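Probable hydrolase (Pseudomonas aeruginosa, PDB 7AL6) is of unknown function but adopts the alpha/beta hydrolase fold and is probably a hydrolase, putatively a lipolytic one. Local coordinates at residues A40-R45 with L99-G104; I31-W36 with I106-L111; E183-R188 with L265-E270. One frame throughout, in Å; residues are numbered along the deposited sequence.

How the contacts relate
The three contacts illustrate how packing chemistry follows place in a fold. Contacts 1 and 2 are buried near the middle of the chain; their segments reach helix 103-114 and lie on neighbouring strands of one sheet: Leu99 O accepts from Leu33 N at 2.8 Å, and Leu33 O from His101 N at 2.9 Å. Contact 3 lies farther out, its centre about 14 Å from the centre of the chain, and a third subunit reaches helix 179-189 there. Contact 1 mixes an aromatic patch with a water-mediated polar link, contact 2 sets a leucine on a serine and a valine, and contact 3 is purely leucine. Ser42 and Arg45 join contact 1 to His266 and Leu267 of contact 3.

Contact 1 (A40-R45 with L99-G104)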
ATOM      1  N   ALA A  40     -20.208  11.015  -8.224  1.00 22.54           N
ATOM      2  CA  ALA A  40     -20.739  11.036  -9.578  1.00 22.42           C
ATOM      3  C   ALA A  40     -22.252  11.219  -9.623  1.00 25.60           C
ATOM      4  O   ALA A  40     -22.794  11.546 -10.681  1.00 23.57           O
ATOM      5  CB  ALA A  40     -20.378   9.747 -10.323  1.00 28.47           C
ATOM      6  N   MET A  41     -22.970  10.949  -8.552  1.00 22.40           N
ATOM      7  CA  MET A  41     -24.408  11.202  -8.589  0.70 26.68           C
ATOM      8  C   MET A  41     -24.738  12.691  -8.705  1.00 26.19           C
ATOM      9  O   MET A  41     -25.880  13.034  -9.007  1.00 27.49           O
ATOM     10  CB  MET A  41     -25.087  10.655  -7.331  0.70 26.73           C
ATOM     11  CG  MET A  41     -25.143   9.118  -7.224  0.70 29.75           C
ATOM     12  SD  MET A  41     -26.175   8.391  -8.503  0.70 33.63           S
ATOM     13  CE  MET A  41     -27.821   8.677  -7.835  0.70 28.40           C
ATOM     14  N   SER A  42     -23.729  13.530  -8.663  1.00 23.31           N
ATOM     15  CA  SER A  42     -23.905  14.976  -8.860  1.00 28.61           C
ATOM     16  C   SER A  42     -24.479  15.140 -10.278  1.00 28.95           C
ATOM     17  O   SER A  42     -25.234  15.995 -10.462  1.00 27.05           O
ATOM     18  CB  SER A  42     -22.627  15.706  -8.648  1.00 29.10           C
ATOM     19  OG  SER A  42     -22.794  17.086  -8.768  1.00 29.02           O
ATOM     20  N   PHE A  43     -24.163  14.246 -11.212  1.00 26.25           N
ATOM     21  CA  PHE A  43     -24.596  14.301 -12.626  1.00 23.99           C
ATOM     22  C   PHE A  43     -25.778  13.374 -12.931  1.00 25.88           C
ATOM     23  O   PHE A  43     -26.094  13.214 -14.084  1.00 26.47           O
ATOM     24  CB  PHE A  43     -23.387  14.042 -13.521  1.00 26.37           C
ATOM     25  CG  PHE A  43     -22.272  15.030 -13.320  1.00 24.54           C
ATOM     26  CD1 PHE A  43     -22.325  16.279 -13.898  1.00 28.39           C
ATOM     27  CD2 PHE A  43     -21.198  14.739 -12.507  1.00 22.95           C
ATOM     28  CE1 PHE A  43     -21.314  17.196 -13.691  1.00 29.06           C
ATOM     29  CE2 PHE A  43     -20.188  15.660 -12.301  1.00 28.24           C
ATOM     30  CZ  PHE A  43     -20.252  16.892 -12.888  1.00 24.14           C
ATOM     31  N   SER A  44     -26.447  12.830 -11.929  1.00 24.11           N
ATOM     32  CA  SER A  44     -27.542  11.843 -12.107  1.00 31.37           C
ATOM     33  C   SER A  44     -28.707  12.442 -12.902  1.00 33.45           C
ATOM     34  O   SER A  44     -29.303  11.729 -13.642  1.00 30.17           O
ATOM     35  CB  SER A  44     -27.994  11.227 -10.814  1.00 28.98           C
ATOM     36  OG  SER A  44     -28.424  12.185  -9.887  1.00 31.26           O
ATOM     37  N   ARG A  45     -29.016  13.713 -12.729  1.00 31.67           N
ATOM     38  CA  ARG A  45     -30.122  14.359 -13.471  1.00 37.56           C
ATOM     39  C   ARG A  45     -29.635  14.901 -14.826  1.00 31.32           C
ATOM     40  O   ARG A  45     -30.355  14.817 -15.781  1.00 30.13           O
ATOM     41  CB  ARG A  45     -30.700  15.519 -12.667  1.00 31.31           C
ATOM     42  CG  ARG A  45     -31.321  15.156 -11.335  1.00 33.97           C
ATOM     43  CD  ARG A  45     -32.209  16.300 -10.932  1.00 35.26           C
ATOM     44  NE  ARG A  45     -32.511  16.360  -9.531  1.00 39.56           N
ATOM     45  CZ  ARG A  45     -33.672  16.034  -9.015  1.00 38.50           C
ATOM     46  NH1 ARG A  45     -34.641  15.615  -9.796  1.00 39.26           N
ATOM     47  NH2 ARG A  45     -33.860  16.122  -7.724  1.00 33.87           N
ATOM     48  N   LEU A  99     -16.678  18.292 -18.214  1.00 24.12           N
ATOM     49  CA  LEU A  99     -17.908  18.823 -17.653  1.00 22.07           C
ATOM     50  C   LEU A  99     -17.693  18.849 -16.157  1.00 24.92           C
ATOM     51  O   LEU A  99     -17.601  17.792 -15.524  1.00 25.65           O
ATOM     52  CB  LEU A  99     -19.091  17.950 -18.042  1.00 21.92           C
ATOM     53  CG  LEU A  99     -20.393  18.213 -17.273  1.00 27.24           C
ATOM     54  CD1 LEU A  99     -20.907  19.654 -17.413  1.00 33.26           C
ATOM     55  CD2 LEU A  99     -21.490  17.207 -17.725  1.00 29.60           C
ATOM     56  N   GLY A 100     -17.547  20.017 -15.583  1.00 21.70           N
ATOM     57  CA  GLY A 100     -17.118  20.114 -14.203  1.00 20.47           C
ATOM     58  C   GLY A 100     -18.050  20.954 -13.363  1.00 28.67           C
ATOM     59  O   GLY A 100     -18.500  22.015 -13.793  1.00 29.46           O
ATOM     60  N   HIS A 101     -18.279  20.500 -12.125  1.00 25.61           N
ATOM     61  CA  HIS A 101     -19.082  21.227 -11.154  1.00 28.14           C
ATOM     62  C   HIS A 101     -18.203  21.638  -9.984  1.00 26.24           C
ATOM     63  O   HIS A 101     -17.511  20.806  -9.378  1.00 24.82           O
ATOM     64  CB  HIS A 101     -20.295  20.410 -10.656  1.00 30.36           C
ATOM     65  CG  HIS A 101     -21.044  21.104  -9.557  1.00 30.04           C
ATOM     66  ND1 HIS A 101     -21.089  20.632  -8.266  1.00 26.46           N
ATOM     67  CD2 HIS A 101     -21.729  22.268  -9.552  1.00 25.92           C
ATOM     68  CE1 HIS A 101     -21.762  21.476  -7.510  1.00 37.66           C
ATOM     69  NE2 HIS A 101     -22.167  22.477  -8.270  1.00 29.93           N
ATOM     70  N   SER A 102     -18.216  22.934  -9.681  1.00 27.18           N
ATOM     71  CA  SER A 102     -17.527  23.494  -8.522  1.00 28.93           C
ATOM     72  C   SER A 102     -16.054  23.096  -8.496  1.00 32.72           C
ATOM     73  O   SER A 102     -15.305  23.462  -9.418  1.00 25.42           O
ATOM     74  CB  SER A 102     -18.261  23.085  -7.242  1.00 27.44           C
ATOM     75  OG  SER A 102     -17.831  23.895  -6.174  1.00 33.06           O
ATOM     76  N   MET A 103     -15.584  22.423  -7.439  1.00 23.22           N
ATOM     77  CA  MET A 103     -14.193  21.942  -7.457  1.00 27.25           C
ATOM     78  C   MET A 103     -13.834  21.240  -8.770  1.00 21.01           C
ATOM     79  O   MET A 103     -12.684  21.299  -9.240  1.00 23.78           O
ATOM     80  CB  MET A 103     -13.921  20.963  -6.304  1.00 25.20           C
ATOM     81  CG  MET A 103     -12.441  20.562  -6.200  1.00 26.66           C
ATOM     82  SD  MET A 103     -12.087  19.344  -4.875  1.00 26.46           S
ATOM     83  CE  MET A 103     -12.909  17.908  -5.591  1.00 24.24           C
ATOM     84  N   GLY A 104     -14.776  20.489  -9.319  1.00 22.16           N
ATOM     85  CA  GLY A 104     -14.500  19.772 -10.547  1.00 27.83           C
ATOM     86  C   GLY A 104     -14.298  20.706 -11.717  1.00 27.68           C
ATOM     87  O   GLY A 104     -13.594  20.356 -12.678  1.00 25.10           O
TER
HETATM   88  O   HOH W   1     -20.917  18.078  -7.156  1.00 25.09           O
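Phe43 lays its ring beside the isobutyl group of Leu99, the two side chains running antiparallel alongside one another. Its CE1 comes 3.8 Å from Leu99 CG, and CD2 of the same leucine lies 4.0 Å from Phe43 CD1. The far tip of the ring, CZ, reaches His101 CB at 4.2 Å, so one aromatic ring bridges two residues of strand 96-101. This reach depends on CG of Phe43 standing anti to its carbonyl carbon (chi1 -59°), which sends the ring toward the sheet.

Ser42 and His101 do not bond directly: Ser42 OG and His101 ND1 stand 4.0 Å apart. A water fills the gap, 2.7 Å from Ser42 OG and 2.8 Å from His101 ND1. Beyond it, Ser42 OG also bonds His266 NE2, while one face of the His101 ring carries Ser102 CB 3.8 Å above its centre.

The chemistry is thus divided, with apolar contact at Leu99 and His101 CB, and a water-mediated link at the His101 imidazole. His101 NE2 bonds His263 O while Ser102 OG bonds His263 NE2, so the polar network reaches what is probably a Ser-His-Asp triad, with Ser102 on a GxSxG elbow.

Contact 2 (I31-W36 with I106-L111)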
ATOM      1  N   ILE A  31     -15.500  13.607 -19.806  1.00 22.53           N
ATOM      2  CA  ILE A  31     -15.357  13.223 -18.402  1.00 24.08           C
ATOM      3  C   ILE A  31     -16.049  14.275 -17.545  1.00 27.70           C
ATOM      4  O   ILE A  31     -15.769  15.479 -17.684  1.00 26.03           O
ATOM      5  CB  ILE A  31     -13.878  13.065 -18.003  1.00 23.42           C
ATOM      6  CG1 ILE A  31     -13.220  12.057 -18.925  1.00 22.45           C
ATOM      7  CG2 ILE A  31     -13.763  12.556 -16.547  1.00 25.20           C
ATOM      8  CD1 ILE A  31     -11.662  11.973 -18.757  1.00 27.02           C
ATOM      9  N   ALA A  32     -16.974  13.825 -16.687  1.00 21.56           N
ATOM     10  CA  ALA A  32     -17.704  14.686 -15.766  1.00 23.21           C
ATOM     11  C   ALA A  32     -17.104  14.603 -14.371  1.00 24.17           C
ATOM     12  O   ALA A  32     -16.955  13.509 -13.800  1.00 25.06           O
ATOM     13  CB  ALA A  32     -19.189  14.307 -15.732  1.00 29.94           C
ATOM     14  N   LEU A  33     -16.786  15.769 -13.810  1.00 21.16           N
ATOM     15  CA  LEU A  33     -16.083  15.903 -12.547  1.00 22.00           C
ATOM     16  C   LEU A  33     -16.944  16.658 -11.524  1.00 27.14           C
ATOM     17  O   LEU A  33     -17.443  17.759 -11.804  1.00 23.58           O
ATOM     18  CB  LEU A  33     -14.757  16.630 -12.780  1.00 23.57           C
ATOM     19  CG  LEU A  33     -13.835  16.074 -13.867  1.00 22.31           C
ATOM     20  CD1 LEU A  33     -12.570  16.936 -13.882  1.00 23.29           C
ATOM     21  CD2 LEU A  33     -13.480  14.638 -13.548  1.00 20.63           C
ATOM     22  N   HIS A  34     -17.064  16.096 -10.302  1.00 22.47           N
ATOM     23  CA  HIS A  34     -17.986  16.600  -9.295  1.00 20.29           C
ATOM     24  C   HIS A  34     -17.279  17.549  -8.313  1.00 23.57           C
ATOM     25  O   HIS A  34     -16.059  17.753  -8.339  1.00 23.60           O
ATOM     26  CB  HIS A  34     -18.669  15.433  -8.557  1.00 23.75           C
ATOM     27  CG  HIS A  34     -17.708  14.507  -7.867  1.00 23.19           C
ATOM     28  ND1 HIS A  34     -17.073  14.851  -6.697  1.00 22.66           N
ATOM     29  CD2 HIS A  34     -17.255  13.265  -8.196  1.00 20.06           C
ATOM     30  CE1 HIS A  34     -16.248  13.873  -6.339  1.00 28.30           C
ATOM     31  NE2 HIS A  34     -16.339  12.902  -7.234  1.00 20.13           N
ATOM     32  N   GLY A  35     -18.064  18.058  -7.383  1.00 24.06           N
ATOM     33  CA  GLY A  35     -17.667  18.993  -6.323  1.00 23.35           C
ATOM     34  C   GLY A  35     -16.995  18.328  -5.141  1.00 28.58           C
ATOM     35  O   GLY A  35     -17.076  17.135  -5.000  1.00 26.07           O
ATOM     36  N   TRP A  36     -16.349  19.113  -4.303  1.00 21.32           N
ATOM     37  CA  TRP A  36     -15.640  18.605  -3.111  1.00 29.81           C
ATOM     38  C   TRP A  36     -16.647  17.890  -2.187  1.00 29.66           C
ATOM     39  O   TRP A  36     -17.697  18.459  -1.964  1.00 23.83           O
ATOM     40  CB  TRP A  36     -14.963  19.785  -2.441  1.00 28.79           C
ATOM     41  CG  TRP A  36     -14.137  19.485  -1.239  1.00 26.72           C
ATOM     42  CD1 TRP A  36     -12.966  18.809  -1.186  1.00 34.28           C
ATOM     43  CD2 TRP A  36     -14.348  20.013   0.071  1.00 32.20           C
ATOM     44  NE1 TRP A  36     -12.468  18.825   0.080  1.00 35.78           N
ATOM     45  CE2 TRP A  36     -13.307  19.537   0.878  1.00 38.05           C
ATOM     46  CE3 TRP A  36     -15.368  20.764   0.660  1.00 42.79           C
ATOM     47  CZ2 TRP A  36     -13.237  19.827   2.233  1.00 40.12           C
ATOM     48  CZ3 TRP A  36     -15.297  21.050   1.996  1.00 41.56           C
ATOM     49  CH2 TRP A  36     -14.242  20.588   2.770  1.00 44.04           C
ATOM     50  N   ILE A 106     -12.928  23.694 -11.244  1.00 26.35           N
ATOM     51  CA  ILE A 106     -11.595  24.220 -10.985  1.00 23.75           C
ATOM     52  C   ILE A 106     -10.536  23.295 -11.548  1.00 30.67           C
ATOM     53  O   ILE A 106      -9.555  23.748 -12.166  1.00 25.86           O
ATOM     54  CB  ILE A 106     -11.408  24.449  -9.481  1.00 25.25           C
ATOM     55  CG1 ILE A 106     -12.350  25.546  -9.015  1.00 33.00           C
ATOM     56  CG2 ILE A 106      -9.959  24.764  -9.207  1.00 31.72           C
ATOM     57  CD1 ILE A 106     -12.390  25.692  -7.542  1.00 37.41           C
ATOM     58  N   VAL A 107     -10.716  21.978 -11.345  1.00 24.30           N
ATOM     59  CA  VAL A 107      -9.740  21.000 -11.809  1.00 25.00           C
ATOM     60  C   VAL A 107      -9.702  21.000 -13.332  1.00 22.36           C
ATOM     61  O   VAL A 107      -8.635  20.877 -13.951  1.00 24.89           O
ATOM     62  CB  VAL A 107     -10.088  19.602 -11.240  1.00 22.05           C
ATOM     63  CG1 VAL A 107      -9.273  18.522 -11.929  1.00 26.66           C
ATOM     64  CG2 VAL A 107      -9.819  19.567  -9.750  1.00 22.13           C
ATOM     65  N   SER A 108     -10.865  21.160 -13.941  1.00 22.13           N
ATOM     66  CA  SER A 108     -10.975  21.173 -15.382  1.00 21.62           C
ATOM     67  C   SER A 108     -10.199  22.329 -15.977  1.00 24.82           C
ATOM     68  O   SER A 108      -9.523  22.163 -17.005  1.00 25.50           O
ATOM     69  CB  SER A 108     -12.441  21.285 -15.798  1.00 25.36           C
ATOM     70  OG  SER A 108     -13.203  20.156 -15.443  1.00 28.85           O
ATOM     71  N   VAL A 109     -10.311  23.519 -15.359  1.00 26.15           N
ATOM     72  CA  VAL A 109      -9.598  24.706 -15.850  1.00 27.95           C
ATOM     73  C   VAL A 109      -8.099  24.510 -15.747  1.00 27.44           C
ATOM     74  O   VAL A 109      -7.347  24.896 -16.648  1.00 24.33           O
ATOM     75  CB  VAL A 109     -10.039  25.971 -15.078  1.00 23.98           C
ATOM     76  CG1 VAL A 109      -9.056  27.158 -15.313  1.00 29.85           C
ATOM     77  CG2 VAL A 109     -11.464  26.389 -15.453  1.00 27.21           C
ATOM     78  N   LEU A 110      -7.634  23.925 -14.650  1.00 25.23           N
ATOM     79  CA  LEU A 110      -6.197  23.655 -14.436  1.00 26.29           C
ATOM     80  C   LEU A 110      -5.707  22.723 -15.545  1.00 25.56           C
ATOM     81  O   LEU A 110      -4.720  23.007 -16.123  1.00 25.38           O
ATOM     82  CB  LEU A 110      -5.992  22.993 -13.072  1.00 31.83           C
ATOM     83  CG  LEU A 110      -6.056  23.909 -11.855  1.00 39.96           C
ATOM     84  CD1 LEU A 110      -5.623  23.161 -10.620  1.00 36.60           C
ATOM     85  CD2 LEU A 110      -5.212  25.153 -12.043  1.00 35.44           C
ATOM     86  N   LEU A 111      -6.451  21.676 -15.837  1.00 23.62           N
ATOM     87  CA  LEU A 111      -6.099  20.688 -16.871  1.00 28.53           C
ATOM     88  C   LEU A 111      -6.121  21.341 -18.258  1.00 29.54           C
ATOM     89  O   LEU A 111      -5.190  21.146 -18.991  1.00 25.43           O
ATOM     90  CB  LEU A 111      -7.087  19.536 -16.761  1.00 27.03           C
ATOM     91  CG  LEU A 111      -6.724  18.273 -17.520  1.00 33.60           C
ATOM     92  CD1 LEU A 111      -5.295  17.860 -17.261  1.00 31.45           C
ATOM     93  CD2 LEU A 111      -7.683  17.170 -17.150  1.00 37.06           C
TER
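Strand 28-33 packs against helix 103-114, which follows the neighbouring parallel strand 96-101, with Leu33 and Ser108 as the nearest pair of residues, their CA atoms 7.9 Å apart, a separation that side chains rather than backbone must span. Leu33 does most of the spanning. Its CG lies anti to the carbonyl carbon (chi1 -52°) and its CD1 is extended away from CA (chi2 -178°), so a single methyl is presented to the helix. That methyl, CD1, sits 3.6 Å from Ser108 OG and 4.1 Å from Val107 CG1, and touches two consecutive residues of the helix at once. The Leu33 and Val107 side chains meet at about a right angle, with only one branch of each involved.

A hydroxyl against a methyl looks mismatched in a buried setting, but Ser108 OG is already engaged: it hydrogen-bonds Gly104 O, one turn earlier in its own helix. The serine therefore offers the leucine a small surface whose polar atom is satisfied. Val84 of helix 77-91 and the side chain of Phe60 also pack on Leu33.

After the strand the chain runs on extended through His34 and Gly35, and the His34 ring reaches the next residue's carbonyl. Its ND1 donates to Gly35 O at 2.8 Å with an angle of 165° at the hydrogen, the oxygen lying in the ring plane, and NE2 bonds Phe60 N. A helix led in by the probable nucleophile elbow (GxSxG) and packed on parallel strands is characteristic of the central sheet and flanking helices of the alpha/beta hydrolase fold; as in relatives, the His-Gly segment after the strand probably borders the oxyanion hole.

Contact 3 (E183-R188 with L265-E270); sequences ELLAQR and LHLDDE
Leu267 meets helix 179-189 through its two methyls, and its side chain can be followed outward as an example of how one leucine fills the notch between two others. It starts at CB, which stands 4.2 Å above the centre of the neighbouring His266 ring and so covers one face of that imidazole. From there CG runs anti to the backbone N (chi1 179°), carrying the branch point away from the ring and toward the helix. At CG the chain forks, and each methyl finds a different partner. CD1 lies 3.7 Å from CD1 of Leu184, the two side chains pointing contrary ways as they come alongside. CD2 goes to the next residue, 3.8 Å from Leu185 CG and equally close to Leu185 CD1; here the side chains lie at a slant. Leu184 reaches its partner with CD1 extended from CA (chi2 166°), whereas the Leu185 side chain starts off to one side and bends nearer only at its end.

No hydrogen bond joins the two segments, and contact between them is wholly aliphatic. The polar bonds go to residues outside the two segments: Arg45 NE donates to Leu267 O, and Glu270 makes salt bridges to Arg45 and Lys49.

Placed in the fold, Leu267 belongs to the weakly bonded helical segment 265-268 just ahead of helix 270-284, and it packs on Ala181 as well, within helix 179-189. Met41, from the 3-10 segment 40-42, packs on Leu184, and so does Leu3 of a third subunit, so Leu184 is touched both by Leu267 and by another copy of the protein.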
ATOM      1  N   GLU A 183     -30.345  13.169  -1.059  1.00 27.46           N
ATOM      2  CA  GLU A 183     -30.662  11.756  -1.249  1.00 37.03           C
ATOM      3  C   GLU A 183     -29.852  11.138  -2.387  1.00 35.57           C
ATOM      4  O   GLU A 183     -29.349  10.015  -2.261  1.00 34.43           O
ATOM      5  CB  GLU A 183     -32.171  11.582  -1.533  1.00 31.21           C
ATOM      6  CG  GLU A 183     -33.030  11.933  -0.319  1.00 43.14           C
ATOM      7  CD  GLU A 183     -34.539  11.772  -0.529  1.00 49.92           C
ATOM      8  OE1 GLU A 183     -34.994  11.431  -1.643  1.00 60.34           O
ATOM      9  OE2 GLU A 183     -35.265  12.029   0.451  1.00 59.53           O
ATOM     10  N   LEU A 184     -29.805  11.805  -3.545  1.00 28.99           N
ATOM     11  CA  LEU A 184     -29.076  11.261  -4.688  1.00 32.11           C
ATOM     12  C   LEU A 184     -27.592  11.092  -4.359  1.00 25.56           C
ATOM     13  O   LEU A 184     -27.001  10.038  -4.591  1.00 29.63           O
ATOM     14  CB  LEU A 184     -29.295  12.173  -5.897  1.00 35.32           C
ATOM     15  CG  LEU A 184     -30.686  12.080  -6.515  1.00 35.51           C
ATOM     16  CD1 LEU A 184     -30.941  13.256  -7.469  1.00 35.27           C
ATOM     17  CD2 LEU A 184     -30.864  10.777  -7.233  1.00 41.57           C
ATOM     18  N   LEU A 185     -26.981  12.103  -3.761  1.00 25.08           N
ATOM     19  CA  LEU A 185     -25.600  11.971  -3.359  1.00 31.37           C
ATOM     20  C   LEU A 185     -25.404  10.873  -2.310  1.00 37.26           C
ATOM     21  O   LEU A 185     -24.376  10.183  -2.330  1.00 27.86           O
ATOM     22  CB  LEU A 185     -25.097  13.302  -2.858  1.00 28.03           C
ATOM     23  CG  LEU A 185     -24.954  14.376  -3.949  1.00 30.39           C
ATOM     24  CD1 LEU A 185     -24.791  15.717  -3.276  1.00 23.09           C
ATOM     25  CD2 LEU A 185     -23.774  14.075  -4.857  1.00 28.64           C
ATOM     26  N   ALA A 186     -26.374  10.700  -1.390  1.00 33.56           N
ATOM     27  CA  ALA A 186     -26.286   9.686  -0.339  1.00 34.69           C
ATOM     28  C   ALA A 186     -26.265   8.263  -0.890  1.00 27.36           C
ATOM     29  O   ALA A 186     -25.683   7.377  -0.266  1.00 34.57           O
ATOM     30  CB  ALA A 186     -27.470   9.796   0.633  1.00 27.91           C
ATOM     31  N   GLN A 187     -26.876   8.021  -2.032  1.00 27.17           N
ATOM     32  CA  GLN A 187     -26.936   6.676  -2.645  1.00 36.49           C
ATOM     33  C   GLN A 187     -25.524   6.170  -2.964  1.00 33.55           C
ATOM     34  O   GLN A 187     -25.345   4.986  -2.977  1.00 30.06           O
ATOM     35  CB  GLN A 187     -27.824   6.695  -3.878  1.00 34.53           C
ATOM     36  CG  GLN A 187     -29.260   7.016  -3.542  1.00 48.16           C
ATOM     37  CD  GLN A 187     -30.213   6.440  -4.547  1.00 53.03           C
ATOM     38  OE1 GLN A 187     -30.305   6.903  -5.667  1.00 52.03           O
ATOM     39  NE2 GLN A 187     -30.917   5.403  -4.147  1.00 65.50           N
ATOM     40  N   ARG A 188     -24.615   7.066  -3.326  1.00 29.55           N
ATOM     41  CA  ARG A 188     -23.216   6.768  -3.681  1.00 20.90           C
ATOM     42  C   ARG A 188     -22.238   7.233  -2.604  1.00 23.33           C
ATOM     43  O   ARG A 188     -21.108   6.878  -2.727  1.00 25.70           O
ATOM     44  CB  ARG A 188     -22.915   7.467  -5.008  1.00 26.77           C
ATOM     45  CG  ARG A 188     -21.862   6.806  -5.874  1.00 24.35           C
ATOM     46  CD  ARG A 188     -21.660   7.430  -7.240  1.00 25.84           C
ATOM     47  NE  ARG A 188     -20.511   6.864  -7.896  1.00 24.19           N
ATOM     48  CZ  ARG A 188     -20.554   5.927  -8.816  1.00 33.28           C
ATOM     49  NH1 ARG A 188     -21.704   5.482  -9.266  1.00 24.08           N
ATOM     50  NH2 ARG A 188     -19.435   5.463  -9.316  1.00 26.78           N
ATOM     51  N   LEU A 265     -27.481  23.731  -8.709  1.00 29.88           N
ATOM     52  CA  LEU A 265     -28.723  23.893  -9.463  1.00 23.96           C
ATOM     53  C   LEU A 265     -28.993  22.736 -10.409  1.00 28.28           C
ATOM     54  O   LEU A 265     -30.158  22.450 -10.725  1.00 27.80           O
ATOM     55  CB  LEU A 265     -28.719  25.217 -10.234  1.00 36.07           C
ATOM     56  CG  LEU A 265     -27.895  25.290 -11.510  1.00 33.98           C
ATOM     57  CD1 LEU A 265     -28.246  26.614 -12.239  1.00 29.31           C
ATOM     58  CD2 LEU A 265     -26.394  25.221 -11.235  1.00 26.80           C
ATOM     59  N   HIS A 266     -27.952  22.114 -10.943  1.00 28.06           N
ATOM     60  CA  HIS A 266     -28.034  20.982 -11.900  1.00 24.58           C
ATOM     61  C   HIS A 266     -28.568  19.720 -11.218  1.00 25.56           C
ATOM     62  O   HIS A 266     -29.005  18.865 -11.913  1.00 27.06           O
ATOM     63  CB  HIS A 266     -26.680  20.717 -12.558  1.00 28.77           C
ATOM     64  CG  HIS A 266     -25.681  20.177 -11.612  1.00 21.89           C
ATOM     65  ND1 HIS A 266     -25.227  20.884 -10.571  1.00 29.01           N
ATOM     66  CD2 HIS A 266     -25.073  18.991 -11.540  1.00 27.65           C
ATOM     67  CE1 HIS A 266     -24.366  20.169  -9.903  1.00 32.25           C
ATOM     68  NE2 HIS A 266     -24.254  19.022 -10.476  1.00 25.20           N
ATOM     69  N   LEU A 267     -28.407  19.594  -9.911  1.00 25.18           N
ATOM     70  CA  LEU A 267     -28.859  18.407  -9.145  1.00 32.97           C
ATOM     71  C   LEU A 267     -30.085  18.667  -8.259  1.00 33.26           C
ATOM     72  O   LEU A 267     -30.824  17.731  -8.043  1.00 30.38           O
ATOM     73  CB  LEU A 267     -27.690  17.951  -8.284  1.00 25.97           C
ATOM     74  CG  LEU A 267     -27.962  16.754  -7.388  1.00 28.64           C
ATOM     75  CD1 LEU A 267     -28.088  15.502  -8.209  1.00 28.37           C
ATOM     76  CD2 LEU A 267     -26.887  16.618  -6.346  1.00 23.94           C
ATOM     77  N   ASP A 268     -30.343  19.908  -7.864  1.00 31.24           N
ATOM     78  CA  ASP A 268     -31.405  20.245  -6.892  1.00 31.20           C
ATOM     79  C   ASP A 268     -32.766  19.793  -7.398  1.00 30.67           C
ATOM     80  O   ASP A 268     -33.479  19.223  -6.636  1.00 35.82           O
ATOM     81  CB  ASP A 268     -31.438  21.736  -6.593  1.00 30.61           C
ATOM     82  CG  ASP A 268     -30.383  22.127  -5.603  1.00 35.09           C
ATOM     83  OD1 ASP A 268     -30.030  21.291  -4.821  1.00 35.46           O
ATOM     84  OD2 ASP A 268     -29.910  23.222  -5.674  1.00 33.11           O
ATOM     85  N   ASP A 269     -33.070  19.982  -8.664  1.00 34.28           N
ATOM     86  CA  ASP A 269     -34.392  19.640  -9.152  1.00 30.04           C
ATOM     87  C   ASP A 269     -34.335  19.453 -10.654  1.00 29.86           C
ATOM     88  O   ASP A 269     -33.333  19.747 -11.309  1.00 35.15           O
ATOM     89  CB  ASP A 269     -35.432  20.715  -8.784  1.00 39.09           C
ATOM     90  CG  ASP A 269     -35.004  22.110  -9.204  1.00 41.64           C
ATOM     91  OD1 ASP A 269     -34.516  22.284 -10.351  1.00 38.08           O
ATOM     92  OD2 ASP A 269     -35.120  23.019  -8.367  1.00 48.35           O
ATOM     93  N   GLU A 270     -35.432  18.945 -11.197  1.00 34.07           N
ATOM     94  CA  GLU A 270     -35.459  18.678 -12.628  1.00 38.67           C
ATOM     95  C   GLU A 270     -35.454  19.975 -13.422  1.00 42.04           C
ATOM     96  O   GLU A 270     -34.904  20.002 -14.521  1.00 36.06           O
ATOM     97  CB  GLU A 270     -36.674  17.837 -13.008  1.00 41.68           C
ATOM     98  CG  GLU A 270     -36.535  16.354 -12.637  1.00 52.51           C
ATOM     99  CD  GLU A 270     -35.398  15.654 -13.389  1.00 47.36           C
ATOM    100  OE1 GLU A 270     -35.285  15.856 -14.620  1.00 49.64           O
ATOM    101  OE2 GLU A 270     -34.622  14.916 -12.743  1.00 46.04           O
TER